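Local coordinates for protein glutathione transferase (Leptospira interrogans serovar Lai, PDB 3UBK) that probably conjugates glutathione to electrophilic substrates, as expected of a glutathione transferase, and is known to bind glutathione, at residues L54-K59 against T73-T78; A66-L71 against P79-E84; I51-L54 against K59-F62; I4-A9 against N16-G21; N149-A154 against V190-K195. All blocks are in the same frame, centred on the assembly; numbering follows the deposited sequence.

Contact 1: residues L54-K59 against T73-T78; sequences LEMDGK and TIFPQT. With SO4 (sulfate ion), chain D.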
# COMPACT_ATOMS: atom_id res chain seq x y z
N LEU A 54 4.06 -8.59 13.15
CA LEU A 54 4.56 -8.05 14.41
C LEU A 54 3.69 -8.55 15.55
O LEU A 54 2.45 -8.50 15.49
CB LEU A 54 4.55 -6.53 14.40
CG LEU A 54 5.15 -5.83 15.63
CD1 LEU A 54 6.64 -5.65 15.44
CD2 LEU A 54 4.48 -4.48 15.84
N GLU A 55 4.34 -9.05 16.60
CA GLU A 55 3.60 -9.46 17.79
C GLU A 55 4.01 -8.60 18.98
O GLU A 55 5.20 -8.43 19.26
CB GLU A 55 3.87 -10.94 18.10
CG GLU A 55 3.24 -11.43 19.40
CD GLU A 55 3.58 -12.88 19.72
OE1 GLU A 55 4.30 -13.51 18.92
OE2 GLU A 55 3.15 -13.39 20.77
N MET A 56 3.02 -8.01 19.63
CA MET A 56 3.20 -7.33 20.92
C MET A 56 1.99 -7.64 21.79
O MET A 56 0.87 -7.72 21.29
CB MET A 56 3.25 -5.81 20.75
CG MET A 56 4.53 -5.25 20.23
SD MET A 56 4.50 -3.45 20.35
CE MET A 56 4.31 -3.19 22.11
N ASP A 57 2.21 -7.79 23.09
CA ASP A 57 1.09 -8.01 24.02
C ASP A 57 0.05 -8.97 23.46
O ASP A 57 -1.14 -8.66 23.47
CB ASP A 57 0.42 -6.67 24.37
N GLY A 58 0.49 -10.14 22.99
CA GLY A 58 -0.42 -11.14 22.41
C GLY A 58 -1.27 -10.63 21.25
O GLY A 58 -2.19 -11.31 20.80
N LYS A 59 -0.97 -9.43 20.76
CA LYS A 59 -1.66 -8.88 19.61
C LYS A 59 -0.78 -8.90 18.37
O LYS A 59 0.44 -8.74 18.47
CB LYS A 59 -2.16 -7.46 19.91
CG LYS A 59 -3.42 -7.43 20.77
CD LYS A 59 -4.38 -6.35 20.29
CE LYS A 59 -5.80 -6.61 20.78
NZ LYS A 59 -6.77 -5.65 20.18
N THR A 73 3.92 5.33 15.75
CA THR A 73 2.94 5.98 16.60
C THR A 73 3.25 5.71 18.08
O THR A 73 3.36 6.63 18.89
CB THR A 73 1.52 5.49 16.27
OG1 THR A 73 1.19 5.89 14.94
CG2 THR A 73 0.49 6.06 17.26
N ILE A 74 3.41 4.43 18.42
CA ILE A 74 3.67 4.10 19.82
C ILE A 74 5.10 4.33 20.29
O ILE A 74 5.33 4.57 21.47
CB ILE A 74 3.21 2.68 20.21
CG1 ILE A 74 3.98 1.62 19.45
CG2 ILE A 74 1.70 2.51 20.02
CD1 ILE A 74 3.96 0.26 20.16
N PHE A 75 6.07 4.24 19.38
CA PHE A 75 7.47 4.56 19.72
C PHE A 75 7.98 5.73 18.89
O PHE A 75 8.77 5.53 17.95
CB PHE A 75 8.36 3.33 19.48
CG PHE A 75 8.04 2.15 20.37
CD1 PHE A 75 8.24 2.23 21.74
CD2 PHE A 75 7.53 0.97 19.83
CE1 PHE A 75 7.95 1.14 22.57
CE2 PHE A 75 7.24 -0.12 20.65
CZ PHE A 75 7.46 -0.04 22.02
N PRO A 76 7.55 6.96 19.22
CA PRO A 76 7.82 8.12 18.38
C PRO A 76 9.25 8.66 18.51
O PRO A 76 9.58 9.66 17.89
CB PRO A 76 6.79 9.16 18.86
CG PRO A 76 6.53 8.79 20.31
CD PRO A 76 6.66 7.28 20.35
N GLN A 77 10.10 8.00 19.30
CA GLN A 77 11.51 8.39 19.41
C GLN A 77 12.18 8.40 18.05
O GLN A 77 11.75 7.69 17.12
CB GLN A 77 12.28 7.47 20.36
CG GLN A 77 12.14 5.95 20.10
CD GLN A 77 11.11 5.29 21.00
OE1 GLN A 77 10.02 5.82 21.22
NE2 GLN A 77 11.47 4.14 21.56
N THR A 78 13.26 9.18 17.93
CA THR A 78 13.91 9.37 16.65
C THR A 78 14.45 8.06 16.05
O THR A 78 14.88 7.18 16.76
CB THR A 78 15.02 10.44 16.75
OG1 THR A 78 15.96 10.07 17.76
CG2 THR A 78 14.40 11.79 17.12
S SO4 D . 14.29 11.69 20.57
O1 SO4 D . 14.28 10.24 20.65
O2 SO4 D . 15.60 12.20 20.15
O3 SO4 D . 13.26 12.09 19.62
O4 SO4 D . 13.98 12.23 21.89

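Contact 2: residues A66-L71 against P79-E84; sequences AILEFL and PKLIPE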
# COMPACT_ATOMS: atom_id res chain seq x y z
N ALA A 66 1.30 -1.14 7.80
CA ALA A 66 0.59 -0.94 9.08
C ALA A 66 1.51 -1.15 10.29
O ALA A 66 1.38 -0.45 11.29
CB ALA A 66 -0.62 -1.86 9.19
N ILE A 67 2.39 -2.16 10.22
CA ILE A 67 3.39 -2.37 11.28
C ILE A 67 4.25 -1.12 11.53
O ILE A 67 4.39 -0.66 12.67
CB ILE A 67 4.32 -3.57 10.97
CG1 ILE A 67 3.54 -4.90 11.03
CG2 ILE A 67 5.52 -3.62 11.92
CD1 ILE A 67 4.29 -6.06 10.37
N LEU A 68 4.86 -0.57 10.48
CA LEU A 68 5.73 0.58 10.66
C LEU A 68 4.98 1.86 11.07
O LEU A 68 5.51 2.67 11.82
CB LEU A 68 6.61 0.83 9.42
CG LEU A 68 7.79 -0.17 9.37
CD1 LEU A 68 8.56 0.01 8.07
CD2 LEU A 68 8.74 -0.03 10.56
N GLU A 69 3.75 2.04 10.59
CA GLU A 69 2.94 3.19 11.03
C GLU A 69 2.60 3.04 12.51
O GLU A 69 2.59 4.00 13.27
CB GLU A 69 1.65 3.27 10.19
CG GLU A 69 1.90 3.57 8.71
CD GLU A 69 1.87 5.05 8.37
OE1 GLU A 69 1.73 5.90 9.28
OE2 GLU A 69 1.96 5.37 7.17
N PHE A 70 2.35 1.80 12.91
CA PHE A 70 2.03 1.50 14.31
C PHE A 70 3.24 1.77 15.23
O PHE A 70 3.13 2.48 16.24
CB PHE A 70 1.56 0.05 14.42
CG PHE A 70 1.46 -0.46 15.83
CD1 PHE A 70 0.30 -0.27 16.57
CD2 PHE A 70 2.53 -1.13 16.42
CE1 PHE A 70 0.20 -0.74 17.90
CE2 PHE A 70 2.44 -1.63 17.74
CZ PHE A 70 1.26 -1.43 18.47
N LEU A 71 4.39 1.19 14.87
CA LEU A 71 5.60 1.37 15.67
C LEU A 71 5.97 2.84 15.78
O LEU A 71 6.40 3.29 16.84
CB LEU A 71 6.78 0.58 15.08
CG LEU A 71 6.67 -0.93 15.25
CD1 LEU A 71 7.81 -1.62 14.52
CD2 LEU A 71 6.67 -1.29 16.75
N PRO A 79 14.38 7.93 14.71
CA PRO A 79 13.81 8.90 13.78
C PRO A 79 12.31 8.72 13.69
O PRO A 79 11.77 7.61 13.88
CB PRO A 79 14.44 8.50 12.44
CG PRO A 79 14.56 6.99 12.55
CD PRO A 79 14.96 6.77 14.00
N LYS A 80 11.65 9.83 13.40
CA LYS A 80 10.24 9.82 13.08
C LYS A 80 10.08 9.29 11.66
O LYS A 80 10.48 9.95 10.69
CB LYS A 80 9.71 11.24 13.19
CG LYS A 80 9.70 11.72 14.64
CD LYS A 80 9.37 13.19 14.79
CE LYS A 80 9.54 13.64 16.25
NZ LYS A 80 8.73 12.82 17.22
N LEU A 81 9.53 8.09 11.53
CA LEU A 81 9.40 7.48 10.22
C LEU A 81 8.43 8.27 9.36
O LEU A 81 8.57 8.34 8.15
CB LEU A 81 8.96 6.02 10.33
CG LEU A 81 9.90 5.17 11.20
CD1 LEU A 81 9.38 3.75 11.25
CD2 LEU A 81 11.33 5.21 10.65
N ILE A 82 7.45 8.89 10.02
CA ILE A 82 6.51 9.78 9.36
C ILE A 82 6.83 11.16 9.87
O ILE A 82 6.64 11.44 11.06
CB ILE A 82 5.03 9.47 9.78
CG1 ILE A 82 4.63 8.03 9.45
CG2 ILE A 82 4.08 10.45 9.12
CD1 ILE A 82 4.79 7.67 7.98
N PRO A 83 7.33 12.05 9.00
CA PRO A 83 7.68 13.39 9.44
C PRO A 83 6.49 14.14 10.04
O PRO A 83 5.34 13.92 9.65
CB PRO A 83 8.11 14.09 8.15
CG PRO A 83 8.62 12.98 7.29
CD PRO A 83 7.71 11.81 7.59
N GLU A 84 6.79 15.06 10.96
CA GLU A 84 5.77 15.87 11.60
C GLU A 84 5.11 16.82 10.61
O GLU A 84 3.91 17.06 10.67
CB GLU A 84 6.38 16.65 12.77
CG GLU A 84 6.81 15.76 13.93
CD GLU A 84 7.37 16.54 15.12
OE1 GLU A 84 6.89 17.67 15.37
OE2 GLU A 84 8.27 16.01 15.82

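Contact 3: residues I51-L54 against K59-F62; sequences IPVL and KFIF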
# COMPACT_ATOMS: atom_id res chain seq x y z
N ILE A 51 4.49 -12.82 5.57
CA ILE A 51 5.38 -12.26 6.57
C ILE A 51 5.76 -10.88 6.06
O ILE A 51 5.74 -10.64 4.86
CB ILE A 51 6.63 -13.14 6.76
CG1 ILE A 51 7.26 -13.50 5.40
CG2 ILE A 51 6.26 -14.39 7.55
CD1 ILE A 51 8.69 -14.10 5.48
N PRO A 52 6.11 -9.95 6.97
CA PRO A 52 6.25 -10.09 8.42
C PRO A 52 4.94 -9.98 9.19
O PRO A 52 3.95 -9.41 8.69
CB PRO A 52 7.12 -8.87 8.79
CG PRO A 52 6.69 -7.85 7.80
CD PRO A 52 6.55 -8.63 6.51
N VAL A 53 4.95 -10.51 10.40
CA VAL A 53 3.90 -10.25 11.37
C VAL A 53 4.59 -9.69 12.60
O VAL A 53 5.60 -10.24 13.05
CB VAL A 53 3.15 -11.53 11.78
CG1 VAL A 53 1.98 -11.19 12.68
CG2 VAL A 53 2.67 -12.30 10.56
N LEU A 54 4.06 -8.59 13.15
CA LEU A 54 4.56 -8.05 14.41
C LEU A 54 3.69 -8.55 15.55
O LEU A 54 2.45 -8.50 15.49
CB LEU A 54 4.55 -6.53 14.40
CG LEU A 54 5.15 -5.83 15.63
CD1 LEU A 54 6.64 -5.65 15.44
CD2 LEU A 54 4.48 -4.48 15.84
N LYS A 59 -0.97 -9.43 20.76
CA LYS A 59 -1.66 -8.88 19.61
C LYS A 59 -0.78 -8.90 18.37
O LYS A 59 0.44 -8.74 18.47
CB LYS A 59 -2.16 -7.46 19.91
CG LYS A 59 -3.42 -7.43 20.77
CD LYS A 59 -4.38 -6.35 20.29
CE LYS A 59 -5.80 -6.61 20.78
NZ LYS A 59 -6.77 -5.65 20.18
N PHE A 60 -1.40 -9.08 17.21
CA PHE A 60 -0.65 -9.27 15.98
C PHE A 60 -1.00 -8.25 14.92
O PHE A 60 -2.18 -7.99 14.68
CB PHE A 60 -0.89 -10.68 15.43
CG PHE A 60 -0.48 -11.77 16.38
CD1 PHE A 60 -1.37 -12.24 17.34
CD2 PHE A 60 0.80 -12.30 16.34
CE1 PHE A 60 -0.99 -13.23 18.24
CE2 PHE A 60 1.18 -13.31 17.23
CZ PHE A 60 0.28 -13.77 18.18
N ILE A 61 0.01 -7.71 14.25
CA ILE A 61 -0.20 -6.84 13.09
C ILE A 61 0.53 -7.46 11.90
O ILE A 61 1.71 -7.82 12.01
CB ILE A 61 0.34 -5.42 13.35
CG1 ILE A 61 -0.35 -4.79 14.57
CG2 ILE A 61 0.15 -4.54 12.11
CD1 ILE A 61 0.30 -3.48 15.02
N PHE A 62 -0.15 -7.59 10.76
CA PHE A 62 0.35 -8.48 9.69
C PHE A 62 0.55 -7.87 8.30
O PHE A 62 0.55 -8.59 7.29
CB PHE A 62 -0.56 -9.69 9.54
CG PHE A 62 -1.98 -9.33 9.23
CD1 PHE A 62 -2.34 -8.94 7.95
CD2 PHE A 62 -2.94 -9.36 10.23
CE1 PHE A 62 -3.66 -8.60 7.67
CE2 PHE A 62 -4.26 -9.01 9.95
CZ PHE A 62 -4.62 -8.62 8.66
O HOH W 1 2.90 -9.09 6.15

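Contact 4: residues I4-A9 against N16-G21; sequences IKLHGA and NKVKLG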
# COMPACT_ATOMS: atom_id res chain seq x y z
N ILE A 4 8.78 -6.81 21.65
CA ILE A 4 8.48 -6.88 20.23
C ILE A 4 8.99 -8.17 19.60
O ILE A 4 10.17 -8.49 19.70
CB ILE A 4 9.11 -5.69 19.48
CG1 ILE A 4 8.54 -4.37 20.02
CG2 ILE A 4 8.86 -5.82 17.99
CD1 ILE A 4 9.36 -3.17 19.65
N LYS A 5 8.09 -8.91 18.98
CA LYS A 5 8.50 -10.09 18.22
C LYS A 5 8.18 -9.85 16.75
O LYS A 5 7.05 -9.51 16.41
CB LYS A 5 7.79 -11.34 18.73
CG LYS A 5 8.33 -11.84 20.07
CD LYS A 5 7.49 -12.95 20.64
CE LYS A 5 7.86 -13.22 22.10
NZ LYS A 5 6.97 -14.25 22.71
N LEU A 6 9.18 -10.03 15.90
CA LEU A 6 9.00 -9.92 14.45
C LEU A 6 9.08 -11.31 13.81
O LEU A 6 10.16 -11.92 13.77
CB LEU A 6 10.10 -9.03 13.87
CG LEU A 6 10.07 -8.74 12.36
CD1 LEU A 6 8.79 -8.01 11.99
CD2 LEU A 6 11.30 -7.94 11.96
N HIS A 7 7.95 -11.81 13.31
CA HIS A 7 7.91 -13.12 12.67
C HIS A 7 8.20 -12.96 11.20
O HIS A 7 7.52 -12.21 10.50
CB HIS A 7 6.53 -13.76 12.85
CG HIS A 7 6.10 -13.89 14.27
ND1 HIS A 7 6.10 -15.09 14.95
CD2 HIS A 7 5.66 -12.96 15.16
CE1 HIS A 7 5.69 -14.90 16.19
NE2 HIS A 7 5.41 -13.61 16.34
N GLY A 8 9.23 -13.67 10.73
CA GLY A 8 9.59 -13.65 9.31
C GLY A 8 11.10 -13.67 9.13
O GLY A 8 11.85 -13.11 9.93
N ALA A 9 11.55 -14.31 8.05
CA ALA A 9 12.98 -14.52 7.80
C ALA A 9 13.65 -13.33 7.11
O ALA A 9 12.99 -12.54 6.44
CB ALA A 9 13.20 -15.81 7.00
N ASN A 16 12.56 -7.10 6.07
CA ASN A 16 13.69 -6.21 6.20
C ASN A 16 13.29 -4.75 6.26
O ASN A 16 13.89 -3.97 7.00
CB ASN A 16 14.72 -6.46 5.09
CG ASN A 16 15.44 -7.77 5.29
OD1 ASN A 16 15.44 -8.30 6.40
ND2 ASN A 16 16.02 -8.30 4.23
N LYS A 17 12.27 -4.37 5.49
CA LYS A 17 11.69 -3.03 5.60
C LYS A 17 11.34 -2.70 7.06
O LYS A 17 11.68 -1.64 7.58
CB LYS A 17 10.44 -2.95 4.70
CG LYS A 17 9.55 -1.72 4.90
CD LYS A 17 8.25 -1.96 4.11
CE LYS A 17 7.22 -0.87 4.26
NZ LYS A 17 5.91 -1.37 3.70
N VAL A 18 10.65 -3.61 7.73
CA VAL A 18 10.25 -3.40 9.13
C VAL A 18 11.47 -3.39 10.07
O VAL A 18 11.60 -2.54 10.97
CB VAL A 18 9.24 -4.48 9.60
CG1 VAL A 18 9.03 -4.41 11.12
CG2 VAL A 18 7.88 -4.33 8.86
N LYS A 19 12.38 -4.31 9.83
CA LYS A 19 13.59 -4.45 10.63
C LYS A 19 14.45 -3.18 10.61
O LYS A 19 15.01 -2.76 11.64
CB LYS A 19 14.38 -5.65 10.09
CG LYS A 19 15.29 -6.34 11.04
CD LYS A 19 15.67 -7.72 10.48
CE LYS A 19 17.02 -8.14 11.01
NZ LYS A 19 17.42 -9.49 10.53
N LEU A 20 14.56 -2.55 9.44
CA LEU A 20 15.29 -1.29 9.33
C LEU A 20 14.73 -0.20 10.27
O LEU A 20 15.49 0.56 10.90
CB LEU A 20 15.26 -0.78 7.88
CG LEU A 20 16.13 -1.52 6.86
CD1 LEU A 20 15.67 -1.25 5.40
CD2 LEU A 20 17.60 -1.14 7.06
N GLY A 21 13.40 -0.12 10.34
CA GLY A 21 12.74 0.87 11.20
C GLY A 21 12.96 0.57 12.67
O GLY A 21 13.26 1.46 13.44

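Contact 5: residues N149-A154 against V190-K195; sequences NVFTLA and VFMKTK. With SO4 (sulfate ion), chain C.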
# COMPACT_ATOMS: atom_id res chain seq x y z
N ASN A 149 17.08 15.06 4.58
CA ASN A 149 18.28 14.96 5.41
C ASN A 149 18.16 14.03 6.62
O ASN A 149 19.11 13.88 7.38
CB ASN A 149 18.74 16.37 5.82
CG ASN A 149 17.81 17.02 6.81
OD1 ASN A 149 16.80 16.43 7.20
ND2 ASN A 149 18.13 18.23 7.23
N VAL A 150 16.99 13.40 6.80
CA VAL A 150 16.78 12.48 7.92
C VAL A 150 16.16 11.15 7.49
O VAL A 150 15.45 11.08 6.49
CB VAL A 150 15.91 13.11 9.06
CG1 VAL A 150 16.68 14.22 9.77
CG2 VAL A 150 14.56 13.64 8.51
N PHE A 151 16.44 10.10 8.25
CA PHE A 151 15.93 8.76 7.99
C PHE A 151 14.40 8.80 8.13
O PHE A 151 13.88 9.43 9.05
CB PHE A 151 16.51 7.81 9.03
CG PHE A 151 16.20 6.35 8.80
CD1 PHE A 151 14.96 5.82 9.14
CD2 PHE A 151 17.17 5.49 8.30
CE1 PHE A 151 14.69 4.49 8.97
CE2 PHE A 151 16.91 4.15 8.13
CZ PHE A 151 15.67 3.64 8.46
N THR A 152 13.67 8.19 7.20
CA THR A 152 12.20 8.11 7.30
C THR A 152 11.72 6.76 6.88
O THR A 152 12.52 5.89 6.51
CB THR A 152 11.49 9.11 6.38
OG1 THR A 152 11.75 8.75 5.01
CG2 THR A 152 11.96 10.53 6.64
N LEU A 153 10.40 6.58 6.89
CA LEU A 153 9.78 5.36 6.38
C LEU A 153 10.27 5.05 4.96
O LEU A 153 10.41 3.88 4.56
CB LEU A 153 8.25 5.56 6.32
CG LEU A 153 7.52 4.45 5.55
CD1 LEU A 153 7.56 3.15 6.36
CD2 LEU A 153 6.06 4.82 5.22
N ALA A 154 10.47 6.08 4.16
CA ALA A 154 10.86 5.84 2.77
C ALA A 154 12.24 5.16 2.67
O ALA A 154 12.53 4.49 1.68
CB ALA A 154 10.83 7.14 1.98
N VAL A 190 25.64 2.87 -0.77
CA VAL A 190 26.94 2.90 -0.08
C VAL A 190 26.84 3.67 1.24
O VAL A 190 27.32 3.20 2.28
CB VAL A 190 28.04 3.56 -0.96
CG1 VAL A 190 29.38 3.63 -0.19
CG2 VAL A 190 28.22 2.80 -2.27
N PHE A 191 26.23 4.84 1.21
CA PHE A 191 26.04 5.61 2.44
C PHE A 191 25.29 4.79 3.48
O PHE A 191 25.75 4.63 4.62
CB PHE A 191 25.35 6.96 2.16
CG PHE A 191 24.87 7.66 3.40
CD1 PHE A 191 25.76 8.31 4.23
CD2 PHE A 191 23.53 7.63 3.75
CE1 PHE A 191 25.32 8.94 5.40
CE2 PHE A 191 23.08 8.25 4.91
CZ PHE A 191 23.98 8.90 5.73
N MET A 192 24.15 4.21 3.10
CA MET A 192 23.36 3.43 4.06
C MET A 192 24.15 2.29 4.69
O MET A 192 23.99 2.01 5.89
CB MET A 192 22.07 2.93 3.42
CG MET A 192 21.07 4.07 3.13
SD MET A 192 20.23 4.67 4.62
CE MET A 192 19.03 3.35 4.79
N LYS A 193 25.01 1.64 3.91
CA LYS A 193 25.81 0.55 4.46
C LYS A 193 26.87 1.02 5.46
O LYS A 193 27.45 0.20 6.17
CB LYS A 193 26.43 -0.32 3.36
CG LYS A 193 25.40 -1.17 2.61
CD LYS A 193 26.05 -2.00 1.50
CE LYS A 193 27.02 -3.01 2.08
NZ LYS A 193 26.45 -3.69 3.29
N THR A 194 27.13 2.32 5.53
CA THR A 194 28.03 2.82 6.59
C THR A 194 27.32 2.85 7.95
O THR A 194 27.95 3.09 8.98
CB THR A 194 28.64 4.21 6.27
OG1 THR A 194 27.64 5.24 6.40
CG2 THR A 194 29.25 4.23 4.87
N LYS A 195 26.01 2.59 7.93
CA LYS A 195 25.20 2.65 9.14
C LYS A 195 25.01 1.27 9.74
O LYS A 195 24.83 0.29 9.02
CB LYS A 195 23.83 3.26 8.82
CG LYS A 195 23.90 4.75 8.42
CD LYS A 195 22.58 5.21 7.77
CE LYS A 195 21.40 5.01 8.72
NZ LYS A 195 21.52 5.95 9.87
S SO4 C . 24.72 4.98 12.58
O1 SO4 C . 25.37 3.69 12.72
O2 SO4 C . 24.66 5.61 13.90
O3 SO4 C . 23.35 4.86 12.07
O4 SO4 C . 25.50 5.82 11.67

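Contact 1: residues L54-K59 against T73-T78
The sulfur of Met-56 overlaps the end of Ile-74, with SD 3.8 Å from Ile-74 CD1, and the two side chains meet tip to tip. The pair ties the hairpin of the thioredoxin-like N-terminal domain, where strand 53-56 turns into strand 59-61, to the C-terminal end of helix 64-74. A type I' beta turn from Met-56 to Lys-59 closes that hairpin. Met-56 N donates to Lys-59 O at 2.9 Å, and Lys-59 N returns to Met-56 O at 2.6 Å. Met-56 runs out straight as far as its sulfur and then bends (chi3 61°), a turn that lays CE against the same Ile-74 CD1 at 4.0 Å. Phe-75, the first residue past the helix, offers the edge of its ring, with Met-56 SD near the ring plane and 4.3 Å from Phe-75 CE2. The sulfur thus faces an aliphatic tip and an aromatic edge that lie next to each other. Ile-4 of the adjoining strand also touches both Met-56 and Phe-75. From the second subunit, Trp-87 packs on Met-56 and Pro-86 on Ile-74, so the contact lies at the dimer interface. Farther along, Lys-25 NZ binds the carbonyls of Phe-75 and Gln-77, holding the loop as it leaves the helix. At the end of that loop Thr-78 N donates to O1 of a sulfate ion, probably from the crystallisation liquor, at 3.1 Å and 168°.

Contact 2: residues A66-L71 against P79-E84
The carboxylate of Glu-69 lies across the side chain of Ile-82 while OE2 forms a salt bridge with Arg-93 NE. A second guanidinium, Arg-93 of the second subunit, makes a weak, long ion pair with OE1, so both copies of Arg-93 are near this buried acid, one of them only weakly paired, and probably favour its charged form. The contact joins helix 64-74 of the thioredoxin-like domain to the linker that leads into helix 86-111, the first helix of the all-helical C-terminal domain. Glu-69 bends sharply at chi2 (-93°), which swings its flat end toward the linker: OE1 comes 3.6 Å from Ile-82 CG1, and OE2 lies 3.7 Å from Ile-82 CD1. The two side chains cross at about a right angle. One helical residue earlier, Leu-68 and Leu-81 repeat that crossing with purely apolar groups. The linker backbone is fixed from the same helix, since Asp-72 accepts from Leu-81 N through OD1 and from Ile-82 N through OD2. These bonds present Leu-81 and Ile-82 to neighbouring residues of the helix. The apolar half of the contact closes where Leu-68 CD2 meets Leu-81 CD1 at 3.9 Å.

Contact 3: residues I51-L54 against K59-F62
Val-53 lays its methyls over the partner strand between the bases of Phe-60 and Phe-62, CG1 against Ile-61 O at 3.4 Å. CG1 also rests 4.0 Å from Phe-60 CB and near the plane of that ring, at its edge. With CG1 opposite the backbone N (chi1 -174°), that methyl is turned to Phe-60 and CG2 is left on the Phe-62 side. This is an antiparallel beta hairpin, strands 53-56 and 59-61, in the thioredoxin-like domain. Leu-54 and Ile-61 form a hydrogen-bonded pair: Leu-54 N donates to Ile-61 O at 2.7 Å, and Ile-61 N donates to Leu-54 O at 2.8 Å. The Leu-54 oxygen also receives Phe-60 CA in a CA-H...O contact of 3.2 Å. On the face away from Val-53, Leu-54 and Ile-61 stand side by side, with Leu-54 CD2 4.4 Å from Ile-61 CD1, and together make a broad apolar bump. Where the strands part, a water bridges the gap by donating to Pro-52 O at 2.8 Å and to Phe-62 O at 2.7 Å. Pro-52 follows a cis peptide bond, the cis-proline characteristic of this fold, and the residue before it, Ile-51, belongs to the glutathione site. Around the hairpin, Ile-67 and Phe-70 of helix 64-74 pack onto the Leu-54 and Ile-61 face, Pro-52 reaches helix 13-25, Val-53 bonds through its backbone to His-7 of strand 4-7, and Glu-94 of the second subunit accepts from Phe-62 N.

Contact 4: residues I4-A9 against N16-G21
Leu-6 rests one methyl against helix 13-25, where CD1 meets Val-18 CG1 at 3.7 Å. The pairing belongs to the first beta-alpha-beta unit of the thioredoxin-like domain, made of strand 4-7, helix 13-25 and strand 29-32, and it seats the helix on the sheet. Leu-6 CG and Val-18 CG1 each lie opposite their own backbone N (chi1 -178° and 169°), which brings the leucine branch and that one methyl together. This is the tight part, with Pro-52 and Ile-67 closing in on the leucine and the valine respectively. The other leucine methyl is held more slackly: CD2 comes only within 4.3 Å of Lys-19 CB. From there the lysine chain runs on, nearly extended, to a polar end at which NZ bonds Gln-31 OE1 and forms a salt bridge with Asp-204 OD2. A glycerol, probably from the crystallisation liquor, lies about 4 Å from that side chain. The more open side of the strand carries Lys-5 and His-7, both partly exposed, whose side chains project from the face that does not meet the helix; His-7 NE2 bonds Glu-55 OE1. Strand 4-7 is flanked by strands 29-32 and 53-56. The helix it supports is backed by helices 153-169 and 196-213 through Leu-20, and by helix 64-74 through Val-18, whose side chain stands about 4 Å from that of the glutathione-site residue Ser-64.

Contact 5: residues N149-A154 against V190-K195
Phe-151 is met by Met-192 near the end of helix 185-193 and by Lys-195 just before the next helix. The contact lies inside the helical C-terminal domain, between the start of helix 153-169 and the break separating helix 185-193 from helix 196-213. The first side chain of note along the second segment is Phe-191: its ring stacks edge-to-face with Tyr-145, and its carbonyl O is gripped twice, by Thr-194 N at 2.8 Å and by Thr-194 OG1 at 2.7 Å, the latter in the carbonyl plane. Met-192 follows, folded at chi2 (-76°) and again at chi3, which swings CE to 4.0 Å from Phe-151 CE2. Its side chain and the phenylalanine cross at about a right angle. Lys-195 N then donates to Met-192 O at 2.9 Å, closing the turn. Lys-195, the N-cap residue of the next helix, curls so that CE passes 4.3 Å from Phe-151 CD2, while NZ bonds sulfate O3 at 3.1 Å and also Tyr-145 OH, with a salt bridge to Glu-24 OE2. Across the contact, Thr-152 OG1 caps its helix by accepting from Ala-154 N, and Asp-155 OD2 accepts from Thr-152 N, an arrangement resembling the N-capping box of glutathione transferases. The lysine atom nearest the ring is the carbon CE, while the charge of NZ is probably stabilised by Glu-24 and the sulfate, an ion likely taken from the crystallisation liquor.

Contacts 1, 3 and 4 share one sheet: contacts 3 and 4 have centres 9 Å apart and are joined by Val-53 O and His-7 N at 2.8 Å, while contacts 1 and 4 meet through Glu-55 N and Lys-5 O, also 2.8 Å. Contacts 1 and 2 both use helix 64-74, which also packs on contacts 3 and 4, with Ile-67 CG2 3.7 Å from Val-18 CG1 of contact 4. Contact 2 leads on to contact 5 in the helical domain through Leu-81 O and Leu-153 N at 2.8 Å. Contact 3 contains Ile-51 of the glutathione site and places Pro-52 about 4 Å from the Ser-64 side chain, whereas contacts 1 and 5 lie away from that site.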